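Local coordinates for Oxidored_FMN domain-containing protein ([Pseudomonas] geniculata N1, PDB 6L6J), which probably oxidises the amine of 6-hydroxypseudooxynicotine as an oxidoreductase that carries FMN and a [4Fe-4S] cluster, at residues Ile42-Ala47 / Gly369-Ser374; Thr36-Met41 / Leu86-Ala91; Gly584-Ser589 / Ser598-Gly603; Ile524-Asp529 / Thr549-Ala554; Ala474-Val479 / Leu638-Arg643. All coordinates share one frame; numbering follows the deposited sequence.

Contact 1: Ile42-Ala47 / Gly369-Ser374; sequences IAFRKA and GEEHVS
Ala43 and Phe44 meet Glu371 where helix 38-51, which follows the first strand of the TIM barrel, is faced by the loop leading from the iron-sulfur region toward strand 390-394. The methyl of Ala43 points at the loop and touches Glu371 CB at 3.6 Å, with His372 CB 3.9 Å away from the same Ala43 CB. A small residue suits this spot, because it lets the loop backbone come close to the helix; the imidazole of His372 leads away from 42-47 and lies on Glu39, one turn earlier in the helix.

Phe44 holds CG anti to its own backbone nitrogen (chi1 -174°), which carries the ring to the Glu371 carboxylate and the backbone N of Gly369. Glu371 takes the other course: the bend at chi2 (90°) brings its carboxylate to the Phe44 ring. Carboxylate and ring planes stand 84° apart, and Phe44 CD1 lies 3.4 Å from Glu371 OE2 in an oblique approach. The carboxylate is held chiefly by Arg48 of the same helix, whose guanidinium forms a salt bridge with OE2 and also a cation-pi contact with the Phe44 ring, so one arginine bridges the ring and the acid. The Phe44 side chain is about 8 Å from FMN and about 9 Å from the [4Fe-4S] cluster, so this packing lies close to both cofactors without touching them.

Gly369, with its positive phi, lets the loop turn just ahead of Glu371. Its backbone N sits near the plane of the Phe44 ring, 3.9 Å from CD1, and gives a weak, bent hydrogen bond of 2.9 Å to Glu371 OE1.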
# COMPACT_ATOMS: atom_id res chain seq x y z
N ILE A 42 10.23 14.50 -6.77
CA ILE A 42 10.95 15.52 -5.96
C ILE A 42 10.10 15.86 -4.72
O ILE A 42 10.58 15.60 -3.62
CB ILE A 42 11.32 16.75 -6.81
CG1 ILE A 42 12.56 16.48 -7.67
CG2 ILE A 42 11.51 18.00 -5.98
CD1 ILE A 42 12.72 17.44 -8.85
N ALA A 43 8.90 16.39 -4.89
CA ALA A 43 7.98 16.82 -3.80
C ALA A 43 7.67 15.62 -2.87
O ALA A 43 7.61 15.79 -1.64
CB ALA A 43 6.71 17.40 -4.40
N PHE A 44 7.48 14.44 -3.45
CA PHE A 44 7.21 13.21 -2.67
C PHE A 44 8.39 12.98 -1.73
O PHE A 44 8.16 12.96 -0.54
CB PHE A 44 6.95 11.98 -3.55
CG PHE A 44 6.53 10.78 -2.75
CD1 PHE A 44 5.19 10.59 -2.41
CD2 PHE A 44 7.47 9.87 -2.28
CE1 PHE A 44 4.80 9.51 -1.63
CE2 PHE A 44 7.08 8.79 -1.50
CZ PHE A 44 5.75 8.61 -1.17
N ARG A 45 9.59 12.79 -2.27
CA ARG A 45 10.80 12.42 -1.49
C ARG A 45 11.16 13.55 -0.52
O ARG A 45 11.40 13.27 0.65
CB ARG A 45 11.94 12.09 -2.45
CG ARG A 45 11.66 10.97 -3.44
CD ARG A 45 11.35 9.68 -2.74
NE ARG A 45 10.96 8.64 -3.67
CZ ARG A 45 10.49 7.45 -3.34
NH1 ARG A 45 10.35 7.12 -2.07
NH2 ARG A 45 10.18 6.58 -4.29
N LYS A 46 11.15 14.80 -0.97
CA LYS A 46 11.43 15.99 -0.10
C LYS A 46 10.68 15.84 1.24
O LYS A 46 11.31 16.04 2.31
CB LYS A 46 11.06 17.30 -0.81
CG LYS A 46 11.63 18.56 -0.17
CD LYS A 46 11.23 19.86 -0.89
CE LYS A 46 11.05 21.05 0.03
NZ LYS A 46 9.85 21.87 -0.33
N ALA A 47 9.39 15.50 1.19
CA ALA A 47 8.52 15.48 2.39
C ALA A 47 9.09 14.52 3.44
O ALA A 47 8.94 14.77 4.68
CB ALA A 47 7.12 15.11 2.00
N GLY A 369 1.44 11.49 -2.70
CA GLY A 369 1.31 11.55 -4.17
C GLY A 369 0.56 12.78 -4.65
O GLY A 369 0.33 12.85 -5.87
N GLU A 370 0.18 13.69 -3.74
CA GLU A 370 -0.48 14.98 -4.05
C GLU A 370 0.42 16.17 -3.70
O GLU A 370 -0.07 17.33 -3.82
CB GLU A 370 -1.78 15.15 -3.24
CG GLU A 370 -2.85 14.12 -3.51
CD GLU A 370 -3.24 13.96 -4.97
OE1 GLU A 370 -3.57 14.98 -5.61
OE2 GLU A 370 -3.20 12.79 -5.44
N GLU A 371 1.65 15.93 -3.23
CA GLU A 371 2.58 16.99 -2.73
C GLU A 371 2.75 18.07 -3.83
O GLU A 371 2.62 19.29 -3.51
CB GLU A 371 3.93 16.40 -2.31
CG GLU A 371 3.87 15.41 -1.16
CD GLU A 371 3.68 13.93 -1.50
OE1 GLU A 371 3.38 13.58 -2.65
OE2 GLU A 371 3.82 13.11 -0.57
N HIS A 372 2.98 17.65 -5.08
CA HIS A 372 3.16 18.55 -6.26
C HIS A 372 1.83 18.79 -6.96
O HIS A 372 1.55 19.96 -7.19
CB HIS A 372 4.18 17.99 -7.26
CG HIS A 372 4.22 18.79 -8.51
ND1 HIS A 372 4.95 19.97 -8.61
CD2 HIS A 372 3.56 18.65 -9.70
CE1 HIS A 372 4.79 20.49 -9.83
NE2 HIS A 372 3.93 19.70 -10.51
N VAL A 373 1.06 17.75 -7.29
CA VAL A 373 -0.17 17.83 -8.14
C VAL A 373 -1.18 18.81 -7.52
O VAL A 373 -1.81 19.60 -8.25
CB VAL A 373 -0.83 16.46 -8.36
CG1 VAL A 373 -2.28 16.59 -8.81
CG2 VAL A 373 -0.07 15.59 -9.36
N SER A 374 -1.32 18.77 -6.20
CA SER A 374 -2.38 19.52 -5.48
C SER A 374 -1.79 20.58 -4.54
O SER A 374 -2.58 21.41 -4.06
CB SER A 374 -3.27 18.55 -4.74
OG SER A 374 -3.95 17.69 -5.65

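Contact 2: Thr36-Met41 / Leu86-Ala91; sequences TALEEM and LARVVA
Glu39 and Arg88 join helices 38-51 and 83-94 by a salt bridge, in which Arg88 NH2 donates to Glu39 OE1 at 2.7 Å with an N-H...O angle of 164°. The oxygen lies in the guanidinium plane, at its edge, and is approached nearly along its own C-O bond; the two planar groups are turned 37° from each other. Glu39 starts off away from the other helix, and its fold at chi2 (-75°) carries the carboxylate back across. Arg88 bends at chi2 and chi3 to meet it. Replacing Glu39 by an alanine would probably leave the Arg88 guanidinium without its mate here and freer to swing.

Beneath the ion pair, Leu38 CD2 rests 3.8 Å from Arg88 NH2, the two side chains crossing at about a right angle. Deeper still, Val89 offers CG2 to Leu38 CD1 (4.3 Å) and to Met41 SD (4.2 Å). The branched valine is compact enough for this inner place, while the long methionine spans the gap between helices. These are successive outer helices of the TIM barrel, and Met41 and Val89 also reach strand 55-62 between them in sequence. Charge toward solvent and apolar groups toward the barrel let the two helices adhere without burying an ion pair.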
# COMPACT_ATOMS: atom_id res chain seq x y z
N THR A 36 9.11 11.11 -16.20
CA THR A 36 7.97 11.75 -16.89
C THR A 36 7.26 12.69 -15.90
O THR A 36 6.59 13.62 -16.36
CB THR A 36 7.16 10.64 -17.57
OG1 THR A 36 7.40 9.41 -16.89
CG2 THR A 36 7.56 10.43 -19.01
N ALA A 37 7.44 12.50 -14.58
CA ALA A 37 6.79 13.30 -13.51
C ALA A 37 7.81 13.56 -12.40
O ALA A 37 7.59 13.16 -11.23
CB ALA A 37 5.56 12.59 -13.01
N LEU A 38 8.89 14.25 -12.76
CA LEU A 38 10.05 14.57 -11.89
C LEU A 38 9.57 15.35 -10.64
O LEU A 38 10.06 15.07 -9.54
CB LEU A 38 11.06 15.38 -12.72
CG LEU A 38 12.47 15.53 -12.15
CD1 LEU A 38 13.12 14.18 -11.94
CD2 LEU A 38 13.32 16.41 -13.07
N GLU A 39 8.67 16.31 -10.83
CA GLU A 39 8.27 17.25 -9.76
C GLU A 39 7.50 16.48 -8.68
O GLU A 39 7.67 16.79 -7.46
CB GLU A 39 7.48 18.42 -10.36
CG GLU A 39 8.33 19.33 -11.23
CD GLU A 39 9.27 20.24 -10.46
OE1 GLU A 39 10.37 20.54 -10.99
OE2 GLU A 39 8.89 20.65 -9.32
N GLU A 40 6.71 15.50 -9.11
CA GLU A 40 5.94 14.58 -8.22
C GLU A 40 6.95 13.83 -7.32
O GLU A 40 6.83 13.89 -6.08
CB GLU A 40 5.05 13.67 -9.06
CG GLU A 40 4.16 14.43 -10.03
CD GLU A 40 3.00 13.68 -10.66
OE1 GLU A 40 2.95 12.42 -10.55
OE2 GLU A 40 2.16 14.35 -11.32
N MET A 41 7.91 13.16 -7.95
CA MET A 41 9.02 12.42 -7.29
C MET A 41 9.76 13.34 -6.30
O MET A 41 9.87 12.98 -5.13
CB MET A 41 9.95 11.92 -8.38
CG MET A 41 11.15 11.18 -7.88
SD MET A 41 11.91 10.41 -9.32
CE MET A 41 10.86 8.98 -9.48
N LEU A 86 17.90 13.46 -11.87
CA LEU A 86 17.94 12.73 -10.57
C LEU A 86 18.73 13.52 -9.52
O LEU A 86 18.43 13.33 -8.32
CB LEU A 86 18.54 11.34 -10.76
CG LEU A 86 17.67 10.33 -11.53
CD1 LEU A 86 18.35 8.98 -11.55
CD2 LEU A 86 16.28 10.21 -10.94
N ALA A 87 19.66 14.37 -9.94
CA ALA A 87 20.46 15.27 -9.06
C ALA A 87 19.52 16.20 -8.29
O ALA A 87 19.81 16.54 -7.14
CB ALA A 87 21.44 16.06 -9.88
N ARG A 88 18.40 16.59 -8.90
CA ARG A 88 17.37 17.43 -8.25
C ARG A 88 16.75 16.65 -7.08
O ARG A 88 16.48 17.28 -6.05
CB ARG A 88 16.31 17.84 -9.28
CG ARG A 88 16.90 18.49 -10.53
CD ARG A 88 16.30 19.83 -10.84
NE ARG A 88 15.07 19.74 -11.62
CZ ARG A 88 13.88 20.18 -11.22
NH1 ARG A 88 13.72 20.71 -10.03
NH2 ARG A 88 12.84 20.06 -12.03
N VAL A 89 16.53 15.33 -7.27
CA VAL A 89 15.91 14.44 -6.26
C VAL A 89 16.86 14.38 -5.06
O VAL A 89 16.41 14.66 -3.93
CB VAL A 89 15.65 13.03 -6.82
CG1 VAL A 89 14.90 12.18 -5.80
CG2 VAL A 89 14.92 13.05 -8.16
N VAL A 90 18.13 14.06 -5.33
CA VAL A 90 19.24 14.06 -4.34
C VAL A 90 19.24 15.38 -3.56
O VAL A 90 19.30 15.33 -2.32
CB VAL A 90 20.60 13.81 -5.03
CG1 VAL A 90 21.78 13.92 -4.07
CG2 VAL A 90 20.59 12.44 -5.71
N ALA A 91 19.16 16.51 -4.24
CA ALA A 91 19.25 17.87 -3.65
C ALA A 91 18.10 18.09 -2.67
O ALA A 91 18.38 18.57 -1.54
CB ALA A 91 19.25 18.92 -4.73

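Contact 3: Gly584-Ser589 / Ser598-Gly603; sequences GTAIAS and SRLLDG
Leu600 carries CG anti to its carbonyl carbon (chi1 -65°), and this turn lays CD2 against Ala586 CB at 3.9 Å across the antiparallel pair. Arg599 instead points CG away from its backbone nitrogen (chi1 -152°), so that its CG runs past Gly584 O at 3.5 Å. On the Arg599 face, Thr585 turns CG2 toward Ser598 O (3.7 Å), while its hydroxyl bonds to the carbonyl of Val583, just before the strand.

The strands belong to the beta hairpin 585-590/594-599. Ala586 and Ser598 form a hydrogen-bonded pair: Ala586 N to Ser598 O and Ser598 N to Ala586 O are both 2.9 Å and close to straight. Thr585 and Arg599 form the next, non-hydrogen-bonded pair, where Thr585 CA lies 3.4 Å from Ser598 O in a CA-H...O contact. Leu600 N then binds Gly584 O at 2.9 Å, the donor being tilted 29° from the carbonyl plane. Toward the hairpin's turn the regular pattern is broken by a classic beta bulge, Ala588 and Ser589 both facing Lys596.

Gly584 has a positive phi, easy for glycine, as the chain turns into the strand; the small Ala586 leaves room for the leucine. Beyond Leu600 the chain turns toward strand 605-609, and a salt bridge from Arg599 to Asp602 spans that turn, although its very short modelled length is doubtful.

The grip across this surface hairpin therefore rests on three backbone hydrogen bonds, which do not depend on side-chain identity, with the touch of Ala586 and Leu600 adding a little apolar contact.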
# COMPACT_ATOMS: atom_id res chain seq x y z
N GLY A 584 -16.12 -17.02 -12.74
CA GLY A 584 -16.76 -16.81 -14.05
C GLY A 584 -18.21 -17.29 -14.07
O GLY A 584 -18.61 -17.87 -15.10
N THR A 585 -18.95 -17.03 -12.99
CA THR A 585 -20.32 -17.55 -12.75
C THR A 585 -21.21 -16.41 -12.26
O THR A 585 -20.83 -15.71 -11.31
CB THR A 585 -20.34 -18.72 -11.76
OG1 THR A 585 -19.63 -19.83 -12.29
CG2 THR A 585 -21.72 -19.23 -11.45
N ALA A 586 -22.39 -16.26 -12.89
CA ALA A 586 -23.43 -15.29 -12.50
C ALA A 586 -24.65 -16.03 -11.94
O ALA A 586 -24.89 -17.21 -12.31
CB ALA A 586 -23.80 -14.44 -13.69
N ILE A 587 -25.42 -15.33 -11.10
CA ILE A 587 -26.72 -15.80 -10.57
C ILE A 587 -27.83 -15.40 -11.56
O ILE A 587 -28.01 -14.19 -11.80
CB ILE A 587 -26.94 -15.22 -9.17
CG1 ILE A 587 -25.97 -15.86 -8.18
CG2 ILE A 587 -28.39 -15.39 -8.74
CD1 ILE A 587 -26.14 -15.39 -6.76
N ALA A 588 -28.56 -16.40 -12.08
CA ALA A 588 -29.75 -16.21 -12.95
C ALA A 588 -30.94 -15.82 -12.07
O ALA A 588 -31.69 -14.88 -12.45
CB ALA A 588 -30.05 -17.47 -13.73
N SER A 589 -31.10 -16.50 -10.94
CA SER A 589 -32.33 -16.46 -10.11
C SER A 589 -32.06 -17.09 -8.74
O SER A 589 -31.16 -17.95 -8.65
CB SER A 589 -33.48 -17.16 -10.84
OG SER A 589 -33.46 -18.58 -10.61
N SER A 598 -25.31 -19.50 -13.96
CA SER A 598 -24.87 -19.65 -15.36
C SER A 598 -23.37 -19.37 -15.41
O SER A 598 -22.96 -18.37 -14.79
CB SER A 598 -25.65 -18.70 -16.24
OG SER A 598 -25.22 -18.80 -17.57
N ARG A 599 -22.58 -20.22 -16.08
CA ARG A 599 -21.16 -19.93 -16.40
C ARG A 599 -21.11 -18.94 -17.57
O ARG A 599 -21.79 -19.19 -18.57
CB ARG A 599 -20.40 -21.21 -16.71
CG ARG A 599 -18.91 -21.12 -16.39
CD ARG A 599 -18.29 -22.49 -16.37
NE ARG A 599 -18.50 -23.15 -17.64
CZ ARG A 599 -18.13 -24.40 -17.92
NH1 ARG A 599 -17.54 -25.16 -17.02
NH2 ARG A 599 -18.38 -24.88 -19.12
N LEU A 600 -20.35 -17.85 -17.44
CA LEU A 600 -20.30 -16.75 -18.44
C LEU A 600 -19.69 -17.25 -19.77
O LEU A 600 -20.22 -16.87 -20.81
CB LEU A 600 -19.57 -15.54 -17.86
CG LEU A 600 -20.28 -14.88 -16.67
CD1 LEU A 600 -19.53 -13.65 -16.18
CD2 LEU A 600 -21.72 -14.50 -17.03
N LEU A 601 -18.66 -18.08 -19.77
CA LEU A 601 -17.97 -18.44 -21.03
C LEU A 601 -18.96 -19.09 -22.00
O LEU A 601 -18.85 -18.81 -23.20
CB LEU A 601 -16.80 -19.39 -20.75
CG LEU A 601 -15.56 -18.78 -20.11
CD1 LEU A 601 -14.55 -19.86 -19.72
CD2 LEU A 601 -14.91 -17.76 -21.04
N ASP A 602 -19.86 -19.94 -21.51
CA ASP A 602 -20.65 -20.88 -22.36
C ASP A 602 -22.05 -21.14 -21.81
O ASP A 602 -22.74 -21.98 -22.41
CB ASP A 602 -19.91 -22.21 -22.50
CG ASP A 602 -19.63 -22.87 -21.16
OD1 ASP A 602 -20.49 -22.77 -20.25
OD2 ASP A 602 -18.55 -23.49 -21.02
N GLY A 603 -22.46 -20.52 -20.71
CA GLY A 603 -23.86 -20.57 -20.23
C GLY A 603 -24.29 -21.93 -19.68
O GLY A 603 -25.52 -22.13 -19.56

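Contact 4: Ile524-Asp529 / Thr549-Ala554; sequences IVYDED and TYVTTA
Backbone bonds first join Val525 to Thr549 and Val551: Val525 N to Thr549 O, Val551 N to Val525 O at 2.9 Å, and Asp527 N to Val551 O, the regular alternation of two parallel strands. The strand segments run 25° apart with axes 4.7 Å from each other. CA-H...O contacts supplement these bonds, as from Tyr526 CA to Val551 O at 3.3 Å.

Apolar contact is centred on Val551, a beta-branched residue suited to a buried strand. Its CG2 meets Ile524 CG2 and its CG1 meets Tyr526 CD1, each at 3.9 Å, so its two branches serve two neighbours on one face. The tyrosine hydroxyl is bonded to His494 NE2.

The polar side chains gather at the C-terminal ends. Thr552, with OG1 anti to its backbone nitrogen (chi1 -175°), uses that atom twice: it donates to Asp527 O at 2.9 Å and accepts from Ala554 N at 3.1 Å in an ST turn. A valine in its place would probably leave Asp527 O and Ala554 N without this shared partner and let the chain end drift from its neighbour. Asp527 OD1 likewise accepts from Asp529 N, an Asx turn. Tyr550 OH approaches Asp527 OD2, and Thr553 OG1 approaches Glu528 OE2; both pairs are modelled as hydrogen bonds, but their very short lengths are doubtful.

The two strands are the halves of a beta-alpha-beta crossover whose helix 533-542 packs on Val525 and Asp527. Strand 612-621 flanks 522-527, and strand 580-582 lies beyond 547-552, touching Thr549 and Val551.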
# COMPACT_ATOMS: atom_id res chain seq x y z
N ILE A 524 -24.48 -18.87 0.09
CA ILE A 524 -23.79 -18.32 -1.12
C ILE A 524 -23.54 -16.83 -0.91
O ILE A 524 -24.53 -16.08 -0.64
CB ILE A 524 -24.59 -18.58 -2.40
CG1 ILE A 524 -24.40 -20.03 -2.87
CG2 ILE A 524 -24.21 -17.58 -3.47
CD1 ILE A 524 -25.32 -20.44 -3.99
N VAL A 525 -22.28 -16.42 -1.01
CA VAL A 525 -21.88 -14.98 -1.03
C VAL A 525 -21.55 -14.67 -2.48
O VAL A 525 -20.68 -15.36 -3.02
CB VAL A 525 -20.70 -14.66 -0.10
CG1 VAL A 525 -20.44 -13.18 0.00
CG2 VAL A 525 -20.92 -15.24 1.29
N TYR A 526 -22.31 -13.75 -3.07
CA TYR A 526 -22.19 -13.35 -4.50
C TYR A 526 -21.45 -12.02 -4.54
O TYR A 526 -21.93 -11.04 -3.92
CB TYR A 526 -23.57 -13.30 -5.14
CG TYR A 526 -23.59 -13.09 -6.63
CD1 TYR A 526 -22.81 -13.86 -7.49
CD2 TYR A 526 -24.45 -12.16 -7.20
CE1 TYR A 526 -22.88 -13.68 -8.86
CE2 TYR A 526 -24.53 -11.98 -8.57
CZ TYR A 526 -23.74 -12.74 -9.40
OH TYR A 526 -23.81 -12.53 -10.75
N ASP A 527 -20.27 -12.04 -5.17
CA ASP A 527 -19.34 -10.89 -5.24
C ASP A 527 -19.41 -10.27 -6.64
O ASP A 527 -18.88 -10.89 -7.58
CB ASP A 527 -17.92 -11.31 -4.88
CG ASP A 527 -16.95 -10.15 -4.84
OD1 ASP A 527 -17.45 -9.00 -4.78
OD2 ASP A 527 -15.72 -10.42 -4.86
N GLU A 528 -20.08 -9.12 -6.75
CA GLU A 528 -20.06 -8.19 -7.91
C GLU A 528 -19.40 -6.86 -7.50
O GLU A 528 -19.56 -5.87 -8.25
CB GLU A 528 -21.49 -7.94 -8.38
CG GLU A 528 -22.04 -9.03 -9.27
CD GLU A 528 -21.87 -8.76 -10.75
OE1 GLU A 528 -22.48 -7.80 -11.23
OE2 GLU A 528 -21.13 -9.51 -11.40
N ASP A 529 -18.73 -6.81 -6.34
CA ASP A 529 -18.00 -5.63 -5.84
C ASP A 529 -16.52 -5.77 -6.20
O ASP A 529 -15.94 -4.76 -6.57
CB ASP A 529 -18.16 -5.47 -4.33
CG ASP A 529 -17.19 -4.47 -3.73
OD1 ASP A 529 -17.48 -3.27 -3.79
OD2 ASP A 529 -16.14 -4.92 -3.26
N THR A 549 -20.02 -20.93 0.18
CA THR A 549 -19.49 -20.89 -1.21
C THR A 549 -19.33 -19.43 -1.64
O THR A 549 -20.34 -18.69 -1.67
CB THR A 549 -20.39 -21.68 -2.18
OG1 THR A 549 -20.36 -23.06 -1.85
CG2 THR A 549 -19.96 -21.56 -3.62
N TYR A 550 -18.12 -19.02 -2.01
CA TYR A 550 -17.85 -17.67 -2.59
C TYR A 550 -18.01 -17.77 -4.11
O TYR A 550 -17.30 -18.62 -4.72
CB TYR A 550 -16.44 -17.18 -2.21
CG TYR A 550 -15.99 -15.97 -3.00
CD1 TYR A 550 -15.34 -16.10 -4.21
CD2 TYR A 550 -16.27 -14.70 -2.54
CE1 TYR A 550 -14.93 -14.99 -4.93
CE2 TYR A 550 -15.87 -13.58 -3.25
CZ TYR A 550 -15.21 -13.72 -4.46
OH TYR A 550 -14.84 -12.62 -5.16
N VAL A 551 -18.89 -16.94 -4.68
CA VAL A 551 -19.29 -16.99 -6.12
C VAL A 551 -19.04 -15.61 -6.73
O VAL A 551 -19.61 -14.64 -6.16
CB VAL A 551 -20.78 -17.38 -6.27
CG1 VAL A 551 -21.22 -17.42 -7.73
CG2 VAL A 551 -21.12 -18.69 -5.58
N THR A 552 -18.24 -15.51 -7.80
CA THR A 552 -18.07 -14.23 -8.54
C THR A 552 -18.22 -14.42 -10.06
O THR A 552 -17.96 -15.54 -10.57
CB THR A 552 -16.73 -13.55 -8.23
OG1 THR A 552 -16.80 -12.30 -8.94
CG2 THR A 552 -15.51 -14.36 -8.65
N THR A 553 -18.59 -13.33 -10.74
CA THR A 553 -18.68 -13.19 -12.22
C THR A 553 -17.30 -12.94 -12.81
O THR A 553 -17.10 -13.21 -14.00
CB THR A 553 -19.65 -12.07 -12.61
OG1 THR A 553 -19.25 -10.88 -11.91
CG2 THR A 553 -21.10 -12.40 -12.30
N ALA A 554 -16.38 -12.47 -11.98
CA ALA A 554 -14.95 -12.26 -12.29
C ALA A 554 -14.22 -13.61 -12.44
O ALA A 554 -14.70 -14.64 -11.92
CB ALA A 554 -14.31 -11.39 -11.23

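Contact 5: Ala474-Val479 / Leu638-Arg643; sequences ADHVIV and LRSVER
Val477 and Val641 pair in the tight part of this contact, where two parallel strands of the Rossmann-like sheet run 17° apart. Glu642 N bonds to Val477 O at 3.0 Å, and Val479 N to Glu642 O at 2.8 Å, the latter in the carbonyl plane. On the valine face, Val477 CB lies 4.1 Å from Val641 CG2, and Val479 CG2 is 4.2 Å from Val641 CG1; beta-branched valines suit an extended strand and fill the space beside their neighbours. Bound ADP lies about 7 Å from the Val479 side chain.

Glu642 and Ile478 share the other face, and the polar bonds gather round His476. Its ring, swung out with CG anti to the backbone nitrogen (chi1 -176°), is held at both nitrogens, each partner near the ring plane. NE2 donates to Glu642 OE1 at 3.0 Å, and ND1 shares a hydrogen bond of 2.9 Å with Ser640 OG. Glu642 has CG between N and carbonyl carbon (chi1 88°) and then runs straight, alongside Ile478. The two bonds fix the rotation of the ring, on which Tyr667 stacks, and the carboxylate probably favours a proton on NE2.

Looser ground lies at the ends: Arg639 is exposed, Leu638 poorly ordered, and Arg643 sends its guanidinium away from the partner strand.

Strand 641-643 is the outermost here, beside 476-479, which also bonds to 390-394. Helix 624-632 touches Val479, and helix 653-666 covers Ile478 and Glu642.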
# COMPACT_ATOMS: atom_id res chain seq x y z
N ALA A 474 -24.45 27.82 10.33
CA ALA A 474 -23.03 27.71 9.92
C ALA A 474 -22.80 28.55 8.66
O ALA A 474 -23.78 28.77 7.90
CB ALA A 474 -22.64 26.27 9.69
N ASP A 475 -21.56 28.98 8.43
CA ASP A 475 -21.14 29.74 7.22
C ASP A 475 -21.05 28.78 6.03
O ASP A 475 -21.19 29.23 4.88
CB ASP A 475 -19.82 30.46 7.44
CG ASP A 475 -19.95 31.68 8.33
OD1 ASP A 475 -20.68 32.59 7.93
OD2 ASP A 475 -19.34 31.69 9.42
N HIS A 476 -20.83 27.50 6.31
CA HIS A 476 -20.60 26.44 5.29
C HIS A 476 -21.00 25.09 5.86
O HIS A 476 -20.54 24.77 6.96
CB HIS A 476 -19.12 26.48 4.84
CG HIS A 476 -18.82 25.52 3.73
ND1 HIS A 476 -19.41 25.61 2.50
CD2 HIS A 476 -18.02 24.44 3.69
CE1 HIS A 476 -18.97 24.63 1.73
NE2 HIS A 476 -18.11 23.90 2.43
N VAL A 477 -21.80 24.31 5.12
CA VAL A 477 -22.20 22.92 5.52
C VAL A 477 -21.50 21.94 4.59
O VAL A 477 -21.66 22.08 3.36
CB VAL A 477 -23.73 22.70 5.45
CG1 VAL A 477 -24.09 21.27 5.84
CG2 VAL A 477 -24.49 23.72 6.29
N ILE A 478 -20.79 20.95 5.16
CA ILE A 478 -20.27 19.78 4.41
C ILE A 478 -21.16 18.58 4.78
O ILE A 478 -21.29 18.32 5.99
CB ILE A 478 -18.78 19.54 4.72
CG1 ILE A 478 -17.92 20.69 4.19
CG2 ILE A 478 -18.33 18.20 4.17
CD1 ILE A 478 -16.52 20.72 4.74
N VAL A 479 -21.78 17.93 3.79
CA VAL A 479 -22.62 16.71 4.01
C VAL A 479 -21.75 15.51 3.67
O VAL A 479 -21.30 15.43 2.50
CB VAL A 479 -23.93 16.70 3.19
CG1 VAL A 479 -24.80 15.52 3.56
CG2 VAL A 479 -24.74 17.99 3.32
N LEU A 638 -28.30 28.59 4.48
CA LEU A 638 -27.35 27.62 3.88
C LEU A 638 -27.05 28.00 2.42
O LEU A 638 -27.43 27.24 1.50
CB LEU A 638 -27.94 26.20 4.02
CG LEU A 638 -29.30 25.96 3.37
CD1 LEU A 638 -29.26 24.72 2.51
CD2 LEU A 638 -30.40 25.85 4.41
N ARG A 639 -26.39 29.15 2.21
CA ARG A 639 -25.96 29.61 0.85
C ARG A 639 -24.78 28.76 0.36
O ARG A 639 -24.65 28.57 -0.86
CB ARG A 639 -25.60 31.10 0.85
CG ARG A 639 -26.00 31.81 -0.44
CD ARG A 639 -25.58 33.26 -0.52
NE ARG A 639 -24.30 33.44 -1.21
CZ ARG A 639 -23.90 34.56 -1.82
NH1 ARG A 639 -24.67 35.63 -1.85
NH2 ARG A 639 -22.72 34.60 -2.41
N SER A 640 -23.95 28.26 1.29
CA SER A 640 -22.79 27.38 1.03
C SER A 640 -23.08 25.97 1.57
O SER A 640 -23.16 25.81 2.79
CB SER A 640 -21.54 27.97 1.64
OG SER A 640 -20.39 27.73 0.84
N VAL A 641 -23.25 25.00 0.67
CA VAL A 641 -23.44 23.55 0.98
C VAL A 641 -22.75 22.69 -0.08
O VAL A 641 -23.04 22.87 -1.27
CB VAL A 641 -24.93 23.18 1.08
CG1 VAL A 641 -25.12 21.70 1.35
CG2 VAL A 641 -25.65 24.01 2.12
N GLU A 642 -21.90 21.75 0.34
CA GLU A 642 -21.27 20.73 -0.55
C GLU A 642 -21.44 19.33 0.06
O GLU A 642 -21.70 19.25 1.28
CB GLU A 642 -19.81 21.11 -0.83
CG GLU A 642 -18.82 20.58 0.19
CD GLU A 642 -17.38 20.98 -0.07
OE1 GLU A 642 -16.83 21.77 0.73
OE2 GLU A 642 -16.80 20.48 -1.07
N ARG A 643 -21.37 18.29 -0.76
CA ARG A 643 -21.38 16.86 -0.33
C ARG A 643 -20.00 16.25 -0.66
O ARG A 643 -19.34 16.74 -1.61
CB ARG A 643 -22.58 16.13 -0.95
CG ARG A 643 -22.49 15.86 -2.44
CD ARG A 643 -23.83 15.61 -3.13
NE ARG A 643 -23.83 14.44 -3.99
CZ ARG A 643 -24.85 14.03 -4.74
NH1 ARG A 643 -25.97 14.71 -4.79
NH2 ARG A 643 -24.74 12.93 -5.46

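How the contacts relate
Contacts 1 and 2 share helix 38-51, their centres 10 Å apart; their segments alternate along the chain, and they touch through His372 and Glu39. Together they bind that TIM-barrel helix to its neighbour 83-94 and to the chain leaving the iron-sulfur region. Contacts 4 and 3 follow in series, their centres 11 Å apart, on the opposite side of the chain's centre; probable backbone bonds from Gly584 N to Ala554 O and Thr585 N to Thr552 O tie the hairpin's start to the end of strand 547-552. Contact 5, its centre about 39 Å from that of contact 4, closes a loop enclosing both, consistent with the second alpha/beta region being inserted within the Rossmann-like one that binds ADP.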